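Putative kinase (Chloroflexus aurantiacus, PDB 2RHM) is of unknown function but has the fold of P-loop nucleoside triphosphate hydrolases and is probably a kinase that transfers phosphate from a nucleotide. Local coordinates at residues B[42-47]-B[130-135]; B[34-39]-B[60-65]. All blocks are in the same frame, centred on the assembly; numbering follows the deposited sequence. Where two conformers were deposited one is given.

Overall arrangement
Helix 36-47 serves both contacts, its first turn packing on helix 52-75 in contact 2 and its last turns meeting the loop after helix 115-127 in contact 1. Both are largely buried, yet the centre of contact 2 lies about 10 Å, and that of contact 1 about 17 Å, from the centre of the chain, and the chemistry follows. The inner one is apolar packing beside the parallel sheet; the outer one combines aromatic rings with a histidine-carboxylate bond whose aspartate is exposed. A salt bridge ties them together, R131 NH1 lying 2.8 Å from D37 OD2, while M43 packs on T61 and A62. Both contacts also touch the second subunit.

Contact 1 (B[42-47]-B[130-135]); sequences VMFDGL and ARHPGH. With BEZ (benzoic acid), chain G.
The F44 ring carries G134 over one face, with G134 CA 4.0 Å from the ring centroid and almost on its normal, and presents its edge to the face of H135. That second pair is T-shaped, the planes 85° apart and F44 CE2 3.7 Å from H135 ND1. Over the opposite face of H135, toward its rim, lies R131 NH2, and the benzoic acid ring rests on the other guanidinium face, so that H135, R131 and the ligand are layered, with F44 edge-on at the helix end. Close to the same helix, the H132 ring has the F44 side chain over one face, where H132 CE1 approaches F44 CB at 3.7 Å, and polar partners in plane at its edge. The imidazole reaches across to the helix because chi1 of -167° swings CG away from the backbone N. H132 NE2 donates to D45 OD1 (2.9 Å, 166° at the hydrogen), meeting the syn side of that oxygen but from well out of the carboxylate plane. H132 ND1 accepts from G134 N at 3.0 Å, so both ring nitrogens are used and the rotation of the imidazole is fixed. Residues 130-135 lie in the loop between helices 115-127 and 141-149, probably the counterpart of the lid of nucleotide kinases, and helix 36-47 probably corresponds to their substrate-binding region. R131 belongs to the benzoic acid pocket with R125 and D137, and R131 NE forms a salt bridge with D137. H135 NE2 is hydrogen-bonded to E41 of helix 36-47, which probably helps to hold the ring square to F44.

Contact 2 (B[34-39]-B[60-65]); sequences LSKDAF and ATAIMM
S35 OG is gripped by two groups, the backbone N of A38 and the carboxylate of E83, just where the chain turns into the helix that lays K36 and F39 against A62. The bond from A38 N to S35 OG, 3.2 Å long and nearly straight at 166°, makes S35 the N-cap of helix 36-47. One turn further on, F39 CB meets A62 CB at 3.8 Å, the small alanine letting the two helices approach until F39 and A62 have their CA atoms 5.5 Å apart. The F39 ring turns an edge to the next helical turn, with F39 CD2 3.5 Å from M65 CB, and meets H68 of the second subunit roughly at right angles. K36 runs alongside I63, both side chains pointing the same way, and K36 CD touches I63 CG1 at 3.5 Å. The bend at chi3 (72°) then carries the amine away to N85, to which it is hydrogen-bonded. An alanine here would probably strip I63 CG1 of the K36 methylenes packed along it and leave N85 OD1 without its ammonium partner. The K36 side chain lies near, without touching, what is probably a Walker A loop. Within this chain strand 33-35 is an outermost strand of the parallel sheet, bonded through L34 to strand 80-83; L34 packs on L66, T69 and A70 of helix 52-75, and I63 leans on helix 88-101.

Contact 1 (B[42-47]-B[130-135])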
loop_
_atom_site.group_PDB
_atom_site.type_symbol
_atom_site.label_atom_id
_atom_site.label_comp_id
_atom_site.label_asym_id
_atom_site.label_seq_id
_atom_site.Cartn_x
_atom_site.Cartn_y
_atom_site.Cartn_z
ATOM N N VAL B 42 3.753 -7.965 6.773
ATOM C CA VAL B 42 4.788 -6.941 6.671
ATOM C C VAL B 42 4.936 -6.280 8.054
ATOM O O VAL B 42 6.042 -6.081 8.537
ATOM C CB VAL B 42 4.457 -5.883 5.598
ATOM C CG1 VAL B 42 5.453 -4.758 5.641
ATOM C CG2 VAL B 42 4.437 -6.519 4.204
HETATM N N MSE B 43 3.818 -5.973 8.708
HETATM C CA MSE B 43 3.886 -5.380 10.031
HETATM C C MSE B 43 4.454 -6.300 11.104
HETATM O O MSE B 43 5.197 -5.834 11.962
HETATM C CB MSE B 43 2.540 -4.809 10.451
HETATM C CG MSE B 43 2.315 -3.480 9.788
HETATM SE SE MSE B 43 0.674 -2.605 10.392
HETATM C CE MSE B 43 -0.152 -3.412 9.552
ATOM N N PHE B 44 4.105 -7.583 11.079
ATOM C CA PHE B 44 4.650 -8.513 12.069
ATOM C C PHE B 44 6.167 -8.613 11.891
ATOM O O PHE B 44 6.924 -8.679 12.862
ATOM C CB PHE B 44 4.042 -9.910 11.911
ATOM C CG PHE B 44 2.589 -10.037 12.305
ATOM C CD1 PHE B 44 2.070 -9.414 13.425
ATOM C CD2 PHE B 44 1.747 -10.863 11.569
ATOM C CE1 PHE B 44 0.739 -9.588 13.779
ATOM C CE2 PHE B 44 0.422 -11.031 11.921
ATOM C CZ PHE B 44 -0.087 -10.402 13.014
ATOM N N ASP B 45 6.617 -8.632 10.642
ATOM C CA ASP B 45 8.067 -8.679 10.369
ATOM C C ASP B 45 8.815 -7.415 10.822
ATOM O O ASP B 45 9.926 -7.498 11.330
ATOM C CB ASP B 45 8.328 -8.980 8.893
ATOM C CG ASP B 45 7.927 -10.403 8.496
ATOM O OD1 ASP B 45 7.636 -11.261 9.365
ATOM O OD2 ASP B 45 7.899 -10.676 7.292
ATOM N N GLY B 46 8.205 -6.250 10.662
ATOM C CA GLY B 46 8.841 -5.008 11.061
ATOM C C GLY B 46 8.716 -4.644 12.532
ATOM O O GLY B 46 9.610 -4.000 13.077
ATOM N N LEU B 47 7.616 -5.035 13.174
ATOM C CA LEU B 47 7.346 -4.661 14.573
ATOM C C LEU B 47 7.307 -5.817 15.562
ATOM O O LEU B 47 7.264 -5.596 16.771
ATOM C CB LEU B 47 6.000 -3.970 14.658
ATOM C CG LEU B 47 5.786 -2.782 13.725
ATOM C CD1 LEU B 47 4.322 -2.462 13.706
ATOM C CD2 LEU B 47 6.644 -1.593 14.133
ATOM N N ALA B 130 2.542 -22.670 6.499
ATOM C CA ALA B 130 2.182 -21.783 5.400
ATOM C C ALA B 130 1.655 -20.453 5.957
ATOM O O ALA B 130 1.782 -19.405 5.329
ATOM C CB ALA B 130 1.127 -22.448 4.519
ATOM N N ARG B 131 1.065 -20.522 7.144
ATOM C CA ARG B 131 0.500 -19.375 7.833
ATOM C C ARG B 131 1.560 -18.699 8.740
ATOM O O ARG B 131 2.226 -19.363 9.540
ATOM C CB ARG B 131 -0.693 -19.891 8.640
ATOM C CG ARG B 131 -1.590 -18.875 9.268
ATOM C CD ARG B 131 -2.311 -18.043 8.244
ATOM N NE ARG B 131 -3.207 -17.112 8.898
ATOM C CZ ARG B 131 -3.836 -16.128 8.273
ATOM N NH1 ARG B 131 -3.641 -15.927 6.974
ATOM N NH2 ARG B 131 -4.640 -15.335 8.962
ATOM N N HIS B 132 1.731 -17.384 8.599
ATOM C CA HIS B 132 2.664 -16.624 9.427
ATOM C C HIS B 132 2.238 -16.823 10.887
ATOM O O HIS B 132 1.047 -16.717 11.196
ATOM C CB HIS B 132 2.608 -15.129 9.076
ATOM C CG HIS B 132 3.730 -14.324 9.651
ATOM N ND1 HIS B 132 3.883 -14.116 11.006
ATOM C CD2 HIS B 132 4.748 -13.659 9.054
ATOM C CE1 HIS B 132 4.954 -13.377 11.220
ATOM N NE2 HIS B 132 5.499 -13.086 10.051
ATOM N N PRO B 133 3.196 -17.118 11.783
ATOM C CA PRO B 133 2.824 -17.393 13.173
ATOM C C PRO B 133 2.228 -16.205 13.938
ATOM O O PRO B 133 1.520 -16.410 14.918
ATOM C CB PRO B 133 4.158 -17.792 13.812
ATOM C CG PRO B 133 5.196 -17.116 12.973
ATOM C CD PRO B 133 4.654 -17.215 11.586
ATOM N N GLY B 134 2.503 -14.980 13.498
ATOM C CA GLY B 134 2.032 -13.788 14.206
ATOM C C GLY B 134 0.524 -13.609 14.205
ATOM O O GLY B 134 -0.019 -12.888 15.047
ATOM N N HIS B 135 -0.151 -14.278 13.276
ATOM C CA HIS B 135 -1.605 -14.176 13.139
ATOM C C HIS B 135 -2.299 -14.725 14.371
ATOM O O HIS B 135 -3.404 -14.277 14.718
ATOM C CB HIS B 135 -2.104 -14.918 11.901
ATOM C CG HIS B 135 -1.727 -14.277 10.607
ATOM N ND1 HIS B 135 -2.221 -13.052 10.204
ATOM C CD2 HIS B 135 -0.933 -14.712 9.605
ATOM C CE1 HIS B 135 -1.742 -12.766 9.007
ATOM N NE2 HIS B 135 -0.964 -13.758 8.617
HETATM C C BEZ G . -5.915 -18.400 5.927
HETATM O O1 BEZ G . -5.290 -19.000 5.020
HETATM O O2 BEZ G . -6.501 -17.312 5.677
HETATM C C1 BEZ G . -5.960 -18.987 7.303
HETATM C C2 BEZ G . -5.313 -20.194 7.556
HETATM C C3 BEZ G . -5.353 -20.731 8.835
HETATM C C4 BEZ G . -6.040 -20.068 9.849
HETATM C C5 BEZ G . -6.694 -18.864 9.581
HETATM C C6 BEZ G . -6.648 -18.315 8.308
#

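Contact 2 (B[34-39]-B[60-65])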
loop_
_atom_site.group_PDB
_atom_site.type_symbol
_atom_site.label_atom_id
_atom_site.label_comp_id
_atom_site.label_asym_id
_atom_site.label_seq_id
_atom_site.Cartn_x
_atom_site.Cartn_y
_atom_site.Cartn_z
ATOM N N LEU B 34 -3.990 -5.596 -3.059
ATOM C CA LEU B 34 -3.814 -5.232 -1.657
ATOM C C LEU B 34 -4.543 -6.234 -0.785
ATOM O O LEU B 34 -5.749 -6.383 -0.894
ATOM C CB LEU B 34 -4.349 -3.828 -1.428
ATOM C CG LEU B 34 -3.908 -2.761 -2.425
ATOM C CD1 LEU B 34 -4.650 -1.483 -2.089
ATOM C CD2 LEU B 34 -2.416 -2.523 -2.394
ATOM N N SER B 35 -3.813 -6.951 0.060
ATOM C CA SER B 35 -4.356 -8.024 0.881
ATOM C C SER B 35 -4.173 -7.704 2.359
ATOM O O SER B 35 -3.067 -7.356 2.770
ATOM C CB SER B 35 -3.610 -9.328 0.569
ATOM O OG SER B 35 -3.716 -10.284 1.638
ATOM N N LYS B 36 -5.221 -7.845 3.163
ATOM C CA LYS B 36 -5.104 -7.515 4.587
ATOM C C LYS B 36 -4.013 -8.356 5.238
ATOM O O LYS B 36 -3.146 -7.828 5.938
ATOM C CB LYS B 36 -6.432 -7.699 5.346
ATOM C CG LYS B 36 -6.304 -7.381 6.837
ATOM C CD LYS B 36 -7.563 -7.726 7.639
ATOM C CE LYS B 36 -7.765 -9.201 7.801
ATOM N NZ LYS B 36 -8.838 -9.514 8.805
ATOM N N ASP B 37 -4.044 -9.662 5.009
ATOM C CA ASP B 37 -3.087 -10.552 5.651
ATOM C C ASP B 37 -1.651 -10.297 5.187
ATOM O O ASP B 37 -0.721 -10.368 6.010
ATOM C CB ASP B 37 -3.501 -12.014 5.491
ATOM C CG ASP B 37 -4.570 -12.447 6.506
ATOM O OD1 ASP B 37 -4.929 -11.695 7.437
ATOM O OD2 ASP B 37 -5.040 -13.588 6.381
ATOM N N ALA B 38 -1.461 -9.953 3.919
ATOM C CA ALA B 38 -0.106 -9.611 3.436
ATOM C C ALA B 38 0.430 -8.364 4.163
ATOM O O ALA B 38 1.593 -8.321 4.560
ATOM C CB ALA B 38 -0.093 -9.412 1.918
ATOM N N PHE B 39 -0.429 -7.372 4.357
ATOM C CA PHE B 39 -0.076 -6.150 5.070
ATOM C C PHE B 39 0.256 -6.469 6.544
ATOM O O PHE B 39 1.216 -5.931 7.111
ATOM C CB PHE B 39 -1.233 -5.132 4.984
ATOM C CG PHE B 39 -1.273 -4.325 3.703
ATOM C CD1 PHE B 39 -0.916 -4.865 2.474
ATOM C CD2 PHE B 39 -1.751 -3.034 3.726
ATOM C CE1 PHE B 39 -0.973 -4.092 1.318
ATOM C CE2 PHE B 39 -1.802 -2.259 2.583
ATOM C CZ PHE B 39 -1.422 -2.789 1.381
ATOM N N ALA B 60 -6.484 -4.432 12.421
ATOM C CA ALA B 60 -7.243 -3.187 12.317
ATOM C C ALA B 60 -6.407 -2.111 11.597
ATOM O O ALA B 60 -6.915 -1.315 10.783
ATOM C CB ALA B 60 -7.628 -2.717 13.712
ATOM N N THR B 61 -5.110 -2.126 11.873
ATOM C CA THR B 61 -4.187 -1.169 11.272
ATOM C C THR B 61 -3.966 -1.509 9.797
ATOM O O THR B 61 -3.972 -0.620 8.938
ATOM C CB THR B 61 -2.854 -1.112 12.040
ATOM O OG1 THR B 61 -3.101 -0.801 13.412
ATOM C CG2 THR B 61 -1.962 -0.029 11.476
ATOM N N ALA B 62 -3.800 -2.799 9.507
ATOM C CA ALA B 62 -3.642 -3.264 8.125
ATOM C C ALA B 62 -4.853 -2.855 7.276
ATOM O O ALA B 62 -4.696 -2.408 6.148
ATOM C CB ALA B 62 -3.451 -4.766 8.088
ATOM N N ILE B 63 -6.050 -2.983 7.830
ATOM C CA ILE B 63 -7.267 -2.569 7.128
ATOM C C ILE B 63 -7.222 -1.064 6.786
ATOM O O ILE B 63 -7.523 -0.680 5.667
ATOM C CB ILE B 63 -8.545 -2.918 7.936
ATOM C CG1 ILE B 63 -8.772 -4.433 7.941
ATOM C CG2 ILE B 63 -9.752 -2.243 7.336
ATOM C CD1 ILE B 63 -9.731 -4.898 9.014
HETATM N N MSE B 64 -6.783 -0.248 7.752
HETATM C CA MSE B 64 -6.527 1.183 7.543
HETATM C C MSE B 64 -5.506 1.423 6.409
HETATM O O MSE B 64 -5.687 2.328 5.588
HETATM C CB MSE B 64 -6.035 1.851 8.846
HETATM C CG MSE B 64 -7.095 1.986 9.941
HETATM SE SE MSE B 64 -6.413 2.453 11.761
HETATM C CE MSE B 64 -5.149 3.714 11.378
HETATM N N MSE B 65 -4.430 0.635 6.364
HETATM C CA MSE B 65 -3.437 0.767 5.291
HETATM C C MSE B 65 -4.040 0.394 3.944
HETATM O O MSE B 65 -3.702 0.974 2.905
HETATM C CB MSE B 65 -2.220 -0.132 5.566
HETATM C CG MSE B 65 -1.142 0.501 6.388
HETATM SE SE MSE B 65 -0.452 2.107 5.542
HETATM C CE MSE B 65 0.055 1.463 3.875
#